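Local coordinates for beta-1,4-mannanase (Aplysia kurodai, PDB 3VUP), which hydrolyses beta-1,4-mannan as a digestive-fluid enzyme of the common sea hare, using a TIM-barrel fold, at residues H3-G7 with H8-N12. Numbering follows the deposited sequence.
Sequences HIQNG and HFVLN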
loop_
_atom_site.group_PDB
_atom_site.type_symbol
_atom_site.label_atom_id
_atom_site.label_comp_id
_atom_site.label_asym_id
_atom_site.label_seq_id
_atom_site.Cartn_x
_atom_site.Cartn_y
_atom_site.Cartn_z
ATOM N N HIS A 3 14.496 6.866 -0.570
ATOM C CA HIS A 3 14.086 7.957 -1.430
ATOM C C HIS A 3 14.127 7.482 -2.872
ATOM O O HIS A 3 14.488 6.329 -3.151
ATOM C CB HIS A 3 14.971 9.195 -1.209
ATOM C CG HIS A 3 16.428 8.952 -1.444
ATOM N ND1 HIS A 3 17.091 9.404 -2.564
ATOM C CD2 HIS A 3 17.349 8.292 -0.703
ATOM C CE1 HIS A 3 18.360 9.035 -2.503
ATOM N NE2 HIS A 3 18.543 8.364 -1.381
ATOM N N ILE A 4 13.749 8.366 -3.781
ATOM C CA ILE A 4 13.739 8.055 -5.195
ATOM C C ILE A 4 14.636 9.062 -5.898
ATOM O O ILE A 4 14.476 10.267 -5.745
ATOM C CB ILE A 4 12.308 8.069 -5.754
ATOM C CG1 ILE A 4 11.508 6.933 -5.106
ATOM C CG2 ILE A 4 12.329 7.926 -7.265
ATOM C CD1 ILE A 4 10.022 7.003 -5.333
ATOM N N GLN A 5 15.620 8.552 -6.626
ATOM C CA GLN A 5 16.608 9.390 -7.280
ATOM C C GLN A 5 16.686 8.917 -8.718
ATOM O O GLN A 5 16.819 7.720 -8.972
ATOM C CB GLN A 5 17.965 9.243 -6.574
ATOM C CG GLN A 5 19.050 10.216 -7.010
ATOM C CD GLN A 5 20.274 10.174 -6.102
ATOM O OE1 GLN A 5 20.275 9.510 -5.061
ATOM N NE2 GLN A 5 21.321 10.889 -6.492
ATOM N N ASN A 6 16.566 9.850 -9.659
ATOM C CA ASN A 6 16.589 9.512 -11.080
ATOM C C ASN A 6 15.588 8.416 -11.449
ATOM O O ASN A 6 15.861 7.579 -12.307
ATOM C CB ASN A 6 18.000 9.106 -11.506
ATOM C CG ASN A 6 19.026 10.172 -11.192
ATOM O OD1 ASN A 6 18.778 11.360 -11.388
ATOM N ND2 ASN A 6 20.182 9.753 -10.688
ATOM N N GLY A 7 14.440 8.413 -10.778
ATOM C CA GLY A 7 13.368 7.490 -11.110
ATOM C C GLY A 7 13.439 6.111 -10.475
ATOM O O GLY A 7 12.648 5.233 -10.813
ATOM N N HIS A 8 14.375 5.907 -9.555
ATOM C CA HIS A 8 14.573 4.606 -8.913
ATOM C C HIS A 8 14.699 4.740 -7.400
ATOM O O HIS A 8 15.237 5.739 -6.919
ATOM C CB HIS A 8 15.860 3.957 -9.427
ATOM C CG HIS A 8 15.943 3.865 -10.917
ATOM N ND1 HIS A 8 16.802 4.642 -11.667
ATOM C CD2 HIS A 8 15.273 3.087 -11.798
ATOM C CE1 HIS A 8 16.657 4.342 -12.946
ATOM N NE2 HIS A 8 15.736 3.402 -13.052
ATOM N N PHE A 9 14.272 3.715 -6.662
ATOM C CA PHE A 9 14.510 3.683 -5.222
ATOM C C PHE A 9 16.000 3.624 -4.937
ATOM O O PHE A 9 16.741 2.850 -5.557
ATOM C CB PHE A 9 13.885 2.456 -4.564
ATOM C CG PHE A 9 12.389 2.494 -4.461
ATOM C CD1 PHE A 9 11.746 3.447 -3.689
ATOM C CD2 PHE A 9 11.626 1.530 -5.097
ATOM C CE1 PHE A 9 10.362 3.451 -3.575
ATOM C CE2 PHE A 9 10.257 1.533 -4.990
ATOM C CZ PHE A 9 9.620 2.495 -4.233
ATOM N N VAL A 10 16.415 4.429 -3.963
ATOM C CA VAL A 10 17.779 4.447 -3.467
ATOM C C VAL A 10 17.743 4.437 -1.942
ATOM O O VAL A 10 16.923 5.129 -1.325
ATOM C CB VAL A 10 18.533 5.698 -3.972
ATOM C CG1 VAL A 10 19.919 5.805 -3.342
ATOM C CG2 VAL A 10 18.635 5.683 -5.485
ATOM N N LEU A 11 18.622 3.641 -1.340
ATOM C CA LEU A 11 18.798 3.644 0.104
ATOM C C LEU A 11 20.290 3.568 0.381
ATOM O O LEU A 11 20.981 2.711 -0.165
ATOM C CB LEU A 11 18.082 2.457 0.762
ATOM C CG LEU A 11 18.138 2.465 2.299
ATOM C CD1 LEU A 11 17.151 3.462 2.873
ATOM C CD2 LEU A 11 17.887 1.088 2.855
ATOM N N ASN A 12 20.790 4.470 1.216
ATOM C CA ASN A 12 22.193 4.431 1.618
ATOM C C ASN A 12 23.155 4.382 0.433
ATOM O O ASN A 12 24.125 3.618 0.413
ATOM C CB ASN A 12 22.435 3.301 2.620
ATOM C CG ASN A 12 21.839 3.608 3.971
ATOM O OD1 ASN A 12 21.851 4.758 4.407
ATOM N ND2 ASN A 12 21.291 2.593 4.630
#
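His3 lays one face of its imidazole over Val10, whose CB sits 4.0 Å from the ring centroid in a CH-pi contact. With chi1 at 58°, CG of the histidine is tucked between N and C of its own residue, and from there the ring leans toward the partner strand; His3 NE2 comes within 3.5 Å of Val10 CG1. The other methyl of the valine, CG2, meets Gln5 CB at 3.8 Å, and Gln5 OE1 lies in the plane of the His3 ring at its edge. Cutting His3 back to an alanine would probably leave this side of Val10 without its flat cover and Gln5 OE1 without a ring beside it.

On the reverse face the Ile4 and Phe9 side chains leave the sheet together, flank to flank, with Ile4 CG1 3.8 Å from Phe9 CD1. This is the closely packed side: Phe9 is buried, its ring edge-to-face with Phe258 and packed on Val16, Pro288 and Ala317, so the hairpin is moored to the barrel. Exposed Gln5, Asn6 and Gly7 mark the looser, solvent end, where a type I' turn runs from Gln5 to His8.

Two pairs of backbone bonds tie the strands. Val10 N to His3 O is 2.8 Å and nearly straight (168°), whereas His8 N, at the turn, approaches Gln5 O from above the carbonyl plane. Between them Phe9 CA and Ile4 CA each point a C-H at a carbonyl oxygen. The chemistry is that of a beta hairpin closed by a two-residue type I' turn: main-chain bonds set the register, and one greasy face anchors it.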